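Local coordinates for protein CS6 fimbrial subunit B, CS6 fimbrial subunit A (Escherichia coli, PDB 4B9G) that probably serves as a building block of the CS6 surface fimbriae with which enterotoxigenic E. coli adheres, here completed by a donor strand fused from CssA, at residues I67-N72 with D77-Y82; D29-L34 with S123-G128; G91-G96 with Y109-I114. One frame throughout, in Å; residues are numbered along the deposited sequence.

Contact 1 of 3, residues I67-N72 with D77-Y82; sequences IGKLVN and DQNMNY
Gly68 faces Tyr82 and Leu70 faces Met80 as hydrogen-bonded pairs of an antiparallel hairpin in the CssB part of the fusion. Two backbone bonds close each pair, among them Met80 N to Leu70 O at 2.8 Å, and Asn72 N to Gln78 O, 3.0 Å, fastens the end beside the turn. CA-H...O contacts, such as Lys69 CA to Met80 O at 3.2 Å, fill the intervals.

Most of the close apolar contact is made by Tyr82 and Leu70. Tyr82 CG stands between backbone N and carbonyl carbon (chi1 72°), which carries the ring across to the partner strand, with Gly68 CA over one face. Leu70 comes in at about a right angle, its CG 3.7 Å from Tyr82 CE1. A water at the ring edge donates to Lys69 O and also bonds Tyr82 OH, which has Tyr39 OH as a further partner.

On the opposite face Lys69 runs alongside Asn81 and crosses Asn79, its CE 3.7 Å from Asn79 OD1. A second water accepts from Lys69 NZ and donates to Asn81 OD1.

The hairpin is thus two-sided: Leu70, Met80 and Tyr82 turn inward, the first two touching the CssA-bearing strand 145-160, while Val71 makes the water-bridged face mixed rather than purely polar.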
ATOM      1  N   ILE A  67       1.417   1.938   9.445  1.00  8.12           N
ATOM      2  CA  ILE A  67       2.003   3.089   8.782  1.00  7.78           C
ATOM      3  C   ILE A  67       3.298   2.687   8.082  1.00  8.56           C
ATOM      4  O   ILE A  67       4.211   2.143   8.709  1.00 10.11           O
ATOM      5  CB  ILE A  67       2.262   4.210   9.794  1.00  8.08           C
ATOM      6  CG1 ILE A  67       0.965   4.601  10.527  1.00 10.39           C
ATOM      7  CG2 ILE A  67       2.886   5.412   9.093  1.00  9.72           C
ATOM      8  CD1 ILE A  67      -0.175   4.996   9.662  1.00 13.03           C
ATOM      9  N   GLY A  68       3.375   2.932   6.777  1.00  7.73           N
ATOM     10  CA  GLY A  68       4.587   2.726   6.009  1.00  9.18           C
ATOM     11  C   GLY A  68       5.276   4.043   5.702  1.00  7.80           C
ATOM     12  O   GLY A  68       4.748   5.128   5.963  1.00  7.98           O
ATOM     13  N   LYS A  69       6.475   3.925   5.140  1.00  7.39           N
ATOM     14  CA  LYS A  69       7.267   5.085   4.738  1.00  8.42           C
ATOM     15  C   LYS A  69       7.661   5.009   3.260  1.00  7.85           C
ATOM     16  O   LYS A  69       8.029   3.937   2.751  1.00  8.91           O
ATOM     17  CB  LYS A  69       8.558   5.177   5.555  1.00 11.71           C
ATOM     18  CG  LYS A  69       8.351   5.581   6.986  1.00 16.09           C
ATOM     19  CD  LYS A  69       9.688   5.772   7.673  1.00 21.66           C
ATOM     20  CE  LYS A  69       9.544   6.679   8.877  1.00 29.01           C
ATOM     21  NZ  LYS A  69       9.500   5.944  10.159  1.00 37.92           N
ATOM     22  N   LEU A  70       7.619   6.168   2.600  1.00  6.71           N
ATOM     23  CA  LEU A  70       8.281   6.372   1.312  1.00  7.23           C
ATOM     24  C   LEU A  70       9.452   7.309   1.594  1.00  7.58           C
ATOM     25  O   LEU A  70       9.278   8.410   2.110  1.00  8.62           O
ATOM     26  CB  LEU A  70       7.329   6.975   0.283  1.00  6.83           C
ATOM     27  CG  LEU A  70       6.072   6.139   0.006  1.00  7.01           C
ATOM     28  CD1 LEU A  70       5.177   6.830  -0.998  1.00  8.99           C
ATOM     29  CD2 LEU A  70       6.398   4.746  -0.471  1.00  7.57           C
ATOM     30  N   VAL A  71      10.658   6.837   1.306  1.00  7.49           N
ATOM     31  CA  VAL A  71      11.889   7.528   1.677  1.00  7.48           C
ATOM     32  C   VAL A  71      12.532   8.150   0.434  1.00  7.68           C
ATOM     33  O   VAL A  71      12.655   7.492  -0.612  1.00  7.71           O
ATOM     34  CB  VAL A  71      12.874   6.548   2.359  1.00 10.11           C
ATOM     35  CG1 VAL A  71      14.154   7.280   2.783  1.00 11.05           C
ATOM     36  CG2 VAL A  71      12.214   5.890   3.564  1.00 11.46           C
ATOM     37  N   ASN A  72      12.928   9.416   0.541  1.00  7.02           N
ATOM     38  CA  ASN A  72      13.622  10.097  -0.530  1.00  7.16           C
ATOM     39  C   ASN A  72      14.859   9.282  -0.915  1.00  8.84           C
ATOM     40  O   ASN A  72      15.725   8.983  -0.068  1.00  9.32           O
ATOM     41  CB  ASN A  72      14.005  11.481  -0.012  1.00  8.14           C
ATOM     42  CG  ASN A  72      14.683  12.338  -1.046  1.00  9.05           C
ATOM     43  OD1 ASN A  72      15.640  11.912  -1.677  1.00 10.52           O
ATOM     44  ND2 ASN A  72      14.223  13.567  -1.197  1.00 10.00           N
ATOM     45  N   ASP A  77      17.040  11.137   5.260  1.00 12.46           N
ATOM     46  CA  ASP A  77      16.387  11.801   6.389  1.00 13.01           C
ATOM     47  C   ASP A  77      15.010  12.376   6.053  1.00 10.94           C
ATOM     48  O   ASP A  77      14.337  12.894   6.939  1.00 14.06           O
ATOM     49  CB  ASP A  77      17.284  12.920   6.951  1.00 18.46           C
ATOM     50  CG  ASP A  77      18.635  12.426   7.400  1.00 26.62           C
ATOM     51  OD1 ASP A  77      18.725  11.286   7.902  1.00 29.90           O
ATOM     52  OD2 ASP A  77      19.612  13.198   7.270  1.00 33.74           O
ATOM     53  N   GLN A  78      14.603  12.303   4.787  1.00  8.61           N
ATOM     54  CA  GLN A  78      13.300  12.811   4.367  1.00  7.64           C
ATOM     55  C   GLN A  78      12.390  11.653   3.989  1.00  7.44           C
ATOM     56  O   GLN A  78      12.756  10.809   3.159  1.00  8.86           O
ATOM     57  CB  GLN A  78      13.466  13.758   3.182  1.00  7.72           C
ATOM     58  CG  GLN A  78      14.250  14.993   3.519  1.00  9.94           C
ATOM     59  CD  GLN A  78      14.255  15.993   2.389  1.00  9.95           C
ATOM     60  OE1 GLN A  78      13.293  16.116   1.657  1.00 11.52           O
ATOM     61  NE2 GLN A  78      15.341  16.713   2.244  1.00 16.18           N
ATOM     62  N   ASN A  79      11.217  11.585   4.604  1.00  7.41           N
ATOM     63  CA  ASN A  79      10.314  10.483   4.330  1.00  8.79           C
ATOM     64  C   ASN A  79       8.863  10.893   4.572  1.00  7.48           C
ATOM     65  O   ASN A  79       8.578  11.877   5.263  1.00  9.17           O
ATOM     66  CB  ASN A  79      10.707   9.262   5.162  1.00 11.40           C
ATOM     67  CG  ASN A  79      10.685   9.554   6.647  1.00 17.35           C
ATOM     68  OD1 ASN A  79       9.666   9.949   7.197  1.00 21.10           O
ATOM     69  ND2 ASN A  79      11.828   9.426   7.288  1.00 24.47           N
ATOM     70  N   MET A  80       7.967  10.132   3.952  1.00  7.26           N
ATOM     71  CA  MET A  80       6.524  10.340   4.032  1.00  7.24           C
ATOM     72  C   MET A  80       5.888   9.118   4.674  1.00  6.96           C
ATOM     73  O   MET A  80       6.118   7.997   4.230  1.00  9.10           O
ATOM     74  CB  MET A  80       5.951  10.529   2.627  1.00  7.09           C
ATOM     75  CG  MET A  80       6.558  11.697   1.868  1.00  7.25           C
ATOM     76  SD  MET A  80       5.867  11.763   0.214  1.00  9.71           S
ATOM     77  CE  MET A  80       6.689  13.219  -0.445  1.00  8.68           C
ATOM     78  N   ASN A  81       5.052   9.347   5.679  1.00  6.80           N
ATOM     79  CA  ASN A  81       4.269   8.305   6.314  1.00  6.87           C
ATOM     80  C   ASN A  81       2.908   8.145   5.636  1.00  6.26           C
ATOM     81  O   ASN A  81       2.301   9.138   5.224  1.00  7.01           O
ATOM     82  CB  ASN A  81       4.015   8.658   7.777  1.00  8.05           C
ATOM     83  CG  ASN A  81       5.270   8.749   8.595  1.00 10.00           C
ATOM     84  OD1 ASN A  81       6.211   8.013   8.382  1.00 12.76           O
ATOM     85  ND2 ASN A  81       5.282   9.667   9.548  1.00 13.53           N
ATOM     86  N   TYR A  82       2.402   6.912   5.553  1.00  6.31           N
ATOM     87  CA  TYR A  82       1.116   6.684   4.909  1.00  5.91           C
ATOM     88  C   TYR A  82       0.475   5.395   5.402  1.00  6.03           C
ATOM     89  O   TYR A  82       1.151   4.531   5.949  1.00  6.37           O
ATOM     90  CB  TYR A  82       1.257   6.637   3.380  1.00  5.79           C
ATOM     91  CG  TYR A  82       1.936   5.395   2.854  1.00  6.06           C
ATOM     92  CD1 TYR A  82       3.321   5.290   2.783  1.00  6.37           C
ATOM     93  CD2 TYR A  82       1.182   4.314   2.414  1.00  6.18           C
ATOM     94  CE1 TYR A  82       3.928   4.149   2.288  1.00  6.39           C
ATOM     95  CE2 TYR A  82       1.780   3.175   1.899  1.00  5.70           C
ATOM     96  CZ  TYR A  82       3.150   3.095   1.833  1.00  6.04           C
ATOM     97  OH  TYR A  82       3.728   1.963   1.275  1.00  7.03           O
TER
HETATM   98  O   HOH W   1       6.297   1.639   1.718  1.00 10.60           O
HETATM   99  O   HOH W   2       6.435   5.907  10.314  1.00 20.27           O

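Contact 2 of 3, residues D29-L34 with S123-G128; sequences DSDPKL and SGYSSG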
ATOM      1  N   ASP A  29       3.622  18.501  -7.608  1.00 13.18           N
ATOM      2  CA  ASP A  29       4.478  19.646  -7.862  1.00 14.73           C
ATOM      3  C   ASP A  29       4.862  20.378  -6.581  1.00 14.56           C
ATOM      4  O   ASP A  29       5.657  21.308  -6.625  1.00 19.50           O
ATOM      5  CB  ASP A  29       3.803  20.624  -8.826  1.00 20.06           C
ATOM      6  CG  ASP A  29       3.982  20.239 -10.279  1.00 27.46           C
ATOM      7  OD1 ASP A  29       4.805  19.351 -10.580  1.00 26.36           O
ATOM      8  OD2 ASP A  29       3.304  20.850 -11.135  1.00 35.09           O
ATOM      9  N   SER A  30       4.294  19.973  -5.454  1.00 16.13           N
ATOM     10  CA  SER A  30       4.628  20.549  -4.157  1.00 16.60           C
ATOM     11  C   SER A  30       4.387  19.496  -3.094  1.00 14.20           C
ATOM     12  O   SER A  30       3.987  18.386  -3.414  1.00 17.99           O
ATOM     13  CB  SER A  30       3.787  21.795  -3.865  1.00 21.98           C
ATOM     14  OG  SER A  30       2.401  21.500  -3.867  1.00 27.12           O
ATOM     15  N   ASP A  31       4.606  19.833  -1.829  1.00 14.70           N
ATOM     16  CA  ASP A  31       4.506  18.835  -0.766  1.00 13.74           C
ATOM     17  C   ASP A  31       3.112  18.239  -0.680  1.00 11.96           C
ATOM     18  O   ASP A  31       2.127  18.956  -0.753  1.00 14.61           O
ATOM     19  CB  ASP A  31       4.864  19.461   0.571  1.00 15.35           C
ATOM     20  CG  ASP A  31       6.348  19.764   0.680  1.00 21.47           C
ATOM     21  OD1 ASP A  31       7.041  19.706  -0.352  1.00 25.56           O
ATOM     22  OD2 ASP A  31       6.829  20.019   1.791  1.00 21.72           O
ATOM     23  N   PRO A  32       3.016  16.918  -0.527  1.00 12.65           N
ATOM     24  CA  PRO A  32       1.694  16.323  -0.296  1.00 13.17           C
ATOM     25  C   PRO A  32       1.027  16.896   0.944  1.00 15.95           C
ATOM     26  O   PRO A  32       1.702  17.267   1.901  1.00 17.03           O
ATOM     27  CB  PRO A  32       1.991  14.833  -0.091  1.00 15.10           C
ATOM     28  CG  PRO A  32       3.332  14.619  -0.623  1.00 18.31           C
ATOM     29  CD  PRO A  32       4.083  15.908  -0.572  1.00 14.68           C
ATOM     30  N   LYS A  33      -0.263  16.993   0.914  1.00 18.10           N
ATOM     31  CA  LYS A  33      -1.119  17.388   2.026  1.00 20.33           C
ATOM     32  C   LYS A  33      -1.732  16.219   2.795  1.00 18.28           C
ATOM     33  O   LYS A  33      -1.836  15.127   2.255  1.00 14.73           O
ATOM     34  CB  LYS A  33      -2.133  18.362   1.495  1.00 24.06           C
ATOM     35  CG  LYS A  33      -1.484  19.566   0.890  1.00 30.20           C
ATOM     36  CD  LYS A  33      -2.277  20.734   0.852  1.00 33.97           C
ATOM     37  CE  LYS A  33      -2.630  21.198  -0.555  1.00 35.50           C
ATOM     38  NZ  LYS A  33      -1.542  22.067  -1.139  1.00 34.91           N
ATOM     39  N   LEU A  34      -2.083  16.435   4.068  1.00 18.17           N
ATOM     40  CA  LEU A  34      -2.753  15.394   4.816  1.00 17.40           C
ATOM     41  C   LEU A  34      -3.885  14.847   3.966  1.00 13.42           C
ATOM     42  O   LEU A  34      -4.642  15.599   3.340  1.00 12.50           O
ATOM     43  CB  LEU A  34      -3.294  15.943   6.135  1.00 20.72           C
ATOM     44  CG  LEU A  34      -2.586  15.487   7.411  1.00 27.55           C
ATOM     45  CD1 LEU A  34      -1.078  15.508   7.255  1.00 27.82           C
ATOM     46  CD2 LEU A  34      -3.021  16.355   8.581  1.00 28.57           C
ATOM     47  N   SER A 123      12.188  23.652   5.517  1.00 17.84           N
ATOM     48  CA  SER A 123      11.854  24.123   4.181  1.00 21.63           C
ATOM     49  C   SER A 123      10.922  23.167   3.425  1.00 21.91           C
ATOM     50  O   SER A 123      10.551  23.436   2.283  1.00 26.75           O
ATOM     51  CB  SER A 123      13.134  24.320   3.370  1.00 21.92           C
ATOM     52  OG  SER A 123      13.885  23.125   3.313  1.00 25.20           O
ATOM     53  N   GLY A 124      10.550  22.054   4.051  1.00 18.04           N
ATOM     54  CA  GLY A 124       9.689  21.083   3.405  1.00 18.43           C
ATOM     55  C   GLY A 124      10.463  20.023   2.634  1.00 13.54           C
ATOM     56  O   GLY A 124      11.675  19.894   2.774  1.00 14.24           O
ATOM     57  N   TYR A 125       9.748  19.233   1.848  1.00 10.86           N
ATOM     58  CA  TYR A 125      10.357  18.127   1.125  1.00  9.29           C
ATOM     59  C   TYR A 125      11.193  18.599  -0.064  1.00  9.14           C
ATOM     60  O   TYR A 125      10.815  19.530  -0.782  1.00 11.44           O
ATOM     61  CB  TYR A 125       9.269  17.189   0.594  1.00  9.35           C
ATOM     62  CG  TYR A 125       8.561  16.382   1.651  1.00  9.02           C
ATOM     63  CD1 TYR A 125       9.221  15.357   2.314  1.00  9.14           C
ATOM     64  CD2 TYR A 125       7.234  16.621   1.961  1.00 10.15           C
ATOM     65  CE1 TYR A 125       8.580  14.603   3.280  1.00 10.35           C
ATOM     66  CE2 TYR A 125       6.580  15.879   2.930  1.00 10.85           C
ATOM     67  CZ  TYR A 125       7.263  14.874   3.578  1.00  9.17           C
ATOM     68  OH  TYR A 125       6.619  14.124   4.538  1.00 10.28           O
ATOM     69  N   SER A 126      12.308  17.928  -0.284  1.00  8.10           N
ATOM     70  CA  SER A 126      13.097  18.143  -1.483  1.00  8.57           C
ATOM     71  C   SER A 126      12.441  17.503  -2.721  1.00  7.92           C
ATOM     72  O   SER A 126      11.789  16.457  -2.643  1.00  8.29           O
ATOM     73  CB  SER A 126      14.491  17.551  -1.311  1.00  8.64           C
ATOM     74  OG  SER A 126      15.232  18.214  -0.311  1.00  9.54           O
ATOM     75  N   SER A 127      12.636  18.124  -3.879  1.00  7.83           N
ATOM     76  CA  SER A 127      12.272  17.490  -5.139  1.00  7.54           C
ATOM     77  C   SER A 127      12.949  16.125  -5.264  1.00  7.34           C
ATOM     78  O   SER A 127      14.134  16.002  -4.955  1.00  8.55           O
ATOM     79  CB  SER A 127      12.721  18.357  -6.317  1.00  9.55           C
ATOM     80  OG  SER A 127      12.063  19.607  -6.364  1.00  9.29           O
ATOM     81  N   GLY A 128      12.230  15.126  -5.782  1.00  7.11           N
ATOM     82  CA  GLY A 128      12.804  13.816  -6.031  1.00  7.84           C
ATOM     83  C   GLY A 128      11.773  12.711  -5.881  1.00  7.13           C
ATOM     84  O   GLY A 128      10.567  12.960  -5.699  1.00  7.49           O
TER
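Asp31 and Tyr125 adopt the same first torsion, each CG lying beside its own backbone N (chi1 -71°), and this swings the carboxylate and the ring toward one another across two loops of the CssB part. Asp31 OD2 accepts the backbone N-H of Tyr125 at 3.0 Å, almost straight at 169°. The donor approaches on the syn side of the oxygen, 24° out of the carboxylate plane.

Beyond this bond the aspartate leans on the tyrosine side chain. Asp31 CB lies at the ring edge, in its plane; OD2 comes within 3.4 Å of Tyr125 CD2, while OD1 sits 3.5 Å from Tyr125 CB. Pro32 adds a lighter touch, its CD 4.1 Å from Tyr125 CD2, the two side chains crossing at about a right angle. Gly124, lacking a side chain, lets OD2 approach to 3.5 Å from its CA.

At its far end Tyr125 OH bonds Tyr115 OH and Asn79 O, and Ile160 of the CssA-derived strand packs on Asp31, Pro32 and Tyr125. The loops are therefore pinned by one carboxylate-to-peptide bond, whose N-H would be expected to help stabilise the charge of Asp31, with the buried tyrosine ring packed beside it.

Contact 3 of 3, residues G91-G96 with Y109-I114; sequences GKFMAG and YTFSAI
Phe93, on the irregular loop 91-96, faces Phe111 of the extended strand 109-114, the two backbones too far apart to pair as a ladder, so that the rings bridge the distance. Within the loop the chain makes an inverse gamma turn centred on Lys92, marked by a weak Phe93 N to Gly91 O bond of 3.1 Å.

The contact within 4.5 Å is made by the two phenylalanines, as a T-shaped pair. Phe111 presents its edge to the face of Phe93, the ring planes 75° apart and the centroids separated by 5.6 Å. CE2 of Phe111 is the leading atom: it stands nearly above the middle of the Phe93 ring, and its distance to Phe93 CZ is 4.5 Å. In Phe93, CG is anti to the backbone N (chi1 -175°), carrying the ring out from the loop toward the strand. The fit is a relaxed one, made of dispersion and the weak attraction of a C-H edge for a pi face.

Ile54 touches both rings, Met43 lies against Phe111, and the ring of Phe101 meets that of Phe93, so the pair sits within a larger apolar cluster. Two residues earlier on the strand, Tyr109 also points toward the loop, and its OH bonds Ala90 O and Lys104 N.

All of this lies in the CssB part. The loop leads from strand 79-88, the neighbour of 108-119, to strand 101-102, which pairs with 51-56. A partly exposed loop aromatic thus closes over a buried strand aromatic at the margin of the core, in what is probably the incomplete immunoglobulin-like fold of fimbrial subunits that a donor strand completes.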
ATOM      1  N   GLY A  91     -15.655  -6.356   0.774  1.00  9.14           N
ATOM      2  CA  GLY A  91     -15.032  -7.084   1.864  1.00  9.21           C
ATOM      3  C   GLY A  91     -14.691  -6.228   3.071  1.00  9.65           C
ATOM      4  O   GLY A  91     -14.631  -5.002   2.980  1.00 13.01           O
ATOM      5  N   LYS A  92     -14.404  -6.909   4.182  1.00 10.43           N
ATOM      6  CA  LYS A  92     -14.205  -6.315   5.490  1.00 12.73           C
ATOM      7  C   LYS A  92     -12.735  -5.923   5.704  1.00 13.49           C
ATOM      8  O   LYS A  92     -12.003  -6.596   6.452  1.00 14.63           O
ATOM      9  CB  LYS A  92     -14.676  -7.294   6.588  1.00 12.49           C
ATOM     10  CG  LYS A  92     -16.172  -7.606   6.491  1.00 15.68           C
ATOM     11  CD  LYS A  92     -16.681  -8.679   7.476  1.00 19.95           C
ATOM     12  CE  LYS A  92     -18.172  -8.975   7.229  1.00 26.60           C
ATOM     13  NZ  LYS A  92     -18.722 -10.034   8.096  1.00 35.12           N
ATOM     14  N   PHE A  93     -12.339  -4.805   5.074  1.00 14.28           N
ATOM     15  CA  PHE A  93     -10.990  -4.197   5.225  1.00 11.64           C
ATOM     16  C   PHE A  93     -11.076  -2.863   5.984  1.00 13.57           C
ATOM     17  O   PHE A  93     -11.715  -1.919   5.528  1.00 19.89           O
ATOM     18  CB  PHE A  93     -10.343  -3.951   3.841  1.00 11.35           C
ATOM     19  CG  PHE A  93      -8.904  -3.441   3.891  1.00  8.09           C
ATOM     20  CD1 PHE A  93      -7.838  -4.315   3.974  1.00  7.97           C
ATOM     21  CD2 PHE A  93      -8.627  -2.091   3.819  1.00  9.63           C
ATOM     22  CE1 PHE A  93      -6.539  -3.850   4.014  1.00  9.66           C
ATOM     23  CE2 PHE A  93      -7.333  -1.625   3.850  1.00 11.49           C
ATOM     24  CZ  PHE A  93      -6.284  -2.494   3.934  1.00 10.02           C
ATOM     25  N   MET A  94     -10.441  -2.800   7.146  1.00  9.28           N
ATOM     26  CA  MET A  94     -10.311  -1.563   7.904  1.00  9.81           C
ATOM     27  C   MET A  94      -9.053  -0.854   7.420  1.00  8.50           C
ATOM     28  O   MET A  94      -8.008  -1.489   7.305  1.00  8.06           O
ATOM     29  CB  MET A  94     -10.192  -1.869   9.405  1.00 10.61           C
ATOM     30  CG  MET A  94     -11.379  -2.608  10.026  1.00 13.71           C
ATOM     31  SD  MET A  94     -12.919  -1.698   9.961  1.00 19.09           S
ATOM     32  CE  MET A  94     -12.507  -0.296  10.994  1.00 24.68           C
ATOM     33  N   ALA A  95      -9.147   0.443   7.129  1.00  8.64           N
ATOM     34  CA  ALA A  95      -7.992   1.178   6.622  1.00  8.40           C
ATOM     35  C   ALA A  95      -6.776   0.903   7.502  1.00  7.28           C
ATOM     36  O   ALA A  95      -6.836   0.993   8.727  1.00  8.90           O
ATOM     37  CB  ALA A  95      -8.275   2.676   6.557  1.00 11.64           C
ATOM     38  N   GLY A  96      -5.668   0.599   6.849  1.00  7.04           N
ATOM     39  CA  GLY A  96      -4.415   0.354   7.523  1.00  7.66           C
ATOM     40  C   GLY A  96      -4.264  -1.012   8.174  1.00  6.95           C
ATOM     41  O   GLY A  96      -3.264  -1.220   8.862  1.00  7.59           O
ATOM     42  N   TYR A 109     -10.236  -4.887  -7.207  1.00  9.16           N
ATOM     43  CA  TYR A 109     -10.046  -4.112  -5.983  1.00  7.75           C
ATOM     44  C   TYR A 109      -9.092  -2.958  -6.263  1.00  7.73           C
ATOM     45  O   TYR A 109      -8.120  -3.091  -7.024  1.00  9.16           O
ATOM     46  CB  TYR A 109      -9.458  -4.998  -4.854  1.00  6.93           C
ATOM     47  CG  TYR A 109     -10.459  -5.974  -4.314  1.00  7.00           C
ATOM     48  CD1 TYR A 109     -10.853  -7.074  -5.062  1.00  7.90           C
ATOM     49  CD2 TYR A 109     -11.104  -5.743  -3.100  1.00  6.80           C
ATOM     50  CE1 TYR A 109     -11.831  -7.943  -4.598  1.00  8.03           C
ATOM     51  CE2 TYR A 109     -12.099  -6.611  -2.637  1.00  7.98           C
ATOM     52  CZ  TYR A 109     -12.476  -7.694  -3.408  1.00  7.72           C
ATOM     53  OH  TYR A 109     -13.467  -8.549  -2.987  1.00  8.29           O
ATOM     54  N   THR A 110      -9.358  -1.819  -5.640  1.00  5.98           N
ATOM     55  CA  THR A 110      -8.448  -0.694  -5.696  1.00  5.75           C
ATOM     56  C   THR A 110      -8.163  -0.204  -4.292  1.00  4.91           C
ATOM     57  O   THR A 110      -9.013  -0.293  -3.402  1.00  5.62           O
ATOM     58  CB  THR A 110      -8.965   0.465  -6.561  1.00  7.13           C
ATOM     59  OG1 THR A 110     -10.146   1.003  -5.977  1.00  8.07           O
ATOM     60  CG2 THR A 110      -9.223   0.007  -8.006  1.00  8.40           C
ATOM     61  N   PHE A 111      -6.948   0.298  -4.104  1.00  4.96           N
ATOM     62  CA  PHE A 111      -6.478   0.815  -2.827  1.00  5.31           C
ATOM     63  C   PHE A 111      -5.682   2.089  -3.087  1.00  5.06           C
ATOM     64  O   PHE A 111      -5.162   2.296  -4.201  1.00  6.33           O
ATOM     65  CB  PHE A 111      -5.572  -0.197  -2.100  1.00  5.76           C
ATOM     66  CG  PHE A 111      -6.206  -1.554  -1.864  1.00  5.72           C
ATOM     67  CD1 PHE A 111      -6.222  -2.519  -2.866  1.00  6.01           C
ATOM     68  CD2 PHE A 111      -6.756  -1.878  -0.620  1.00  5.93           C
ATOM     69  CE1 PHE A 111      -6.785  -3.750  -2.647  1.00  7.53           C
ATOM     70  CE2 PHE A 111      -7.325  -3.126  -0.393  1.00  7.15           C
ATOM     71  CZ  PHE A 111      -7.333  -4.066  -1.399  1.00  7.44           C
ATOM     72  N   SER A 112      -5.527   2.955  -2.134  1.00  5.71           N
ATOM     73  CA  SER A 112      -4.811   4.161  -2.114  1.00  5.76           C
ATOM     74  C   SER A 112      -3.856   4.244  -0.909  1.00  4.62           C
ATOM     75  O   SER A 112      -4.228   3.852   0.199  1.00  5.65           O
ATOM     76  CB  SER A 112      -5.735   5.364  -2.221  1.00  7.64           C
ATOM     77  OG  SER A 112      -6.554   5.289  -1.183  1.00 14.36           O
ATOM     78  N   ALA A 113      -2.658   4.778  -1.132  1.00  5.00           N
ATOM     79  CA  ALA A 113      -1.718   5.140  -0.074  1.00  4.93           C
ATOM     80  C   ALA A 113      -1.992   6.574   0.342  1.00  5.06           C
ATOM     81  O   ALA A 113      -1.871   7.490  -0.484  1.00  6.65           O
ATOM     82  CB  ALA A 113      -0.281   5.006  -0.597  1.00  5.37           C
ATOM     83  N   ILE A 114      -2.377   6.765   1.596  1.00  5.27           N
ATOM     84  CA  ILE A 114      -2.862   8.047   2.102  1.00  5.85           C
ATOM     85  C   ILE A 114      -1.837   8.687   3.047  1.00  5.78           C
ATOM     86  O   ILE A 114      -1.480   8.103   4.074  1.00  6.32           O
ATOM     87  CB  ILE A 114      -4.201   7.866   2.853  1.00  7.13           C
ATOM     88  CG1 ILE A 114      -5.234   7.175   1.948  1.00  8.78           C
ATOM     89  CG2 ILE A 114      -4.705   9.203   3.378  1.00  8.25           C
ATOM     90  CD1 ILE A 114      -5.483   7.887   0.650  1.00 10.74           C
TER

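How the contacts relate
All three contacts lie in the CssB part. Along the chain, contact 2 brackets the others, its segments separated by 88 residues; contact 1, a local hairpin, closes before contact 3 begins. Contacts 1 and 2 have centres about 12 Å apart and touch directly, Gln78 OE1 lying 2.8 Å from Ser126 N, a probable hydrogen bond. Contacts 1 and 3 lie on opposite sides of the chain's centre, about 19 Å apart; contacts 2 and 3 have centres about 24 Å apart and do not touch. Strands 79-88 and 108-119, neighbours in the sheet, connect contacts 1 and 3, with Tyr82 packing on Ala113. Contacts 1 and 2 thus form one continuous region of loops against hairpin, while contact 3 fixes a loop farther along the same sheet.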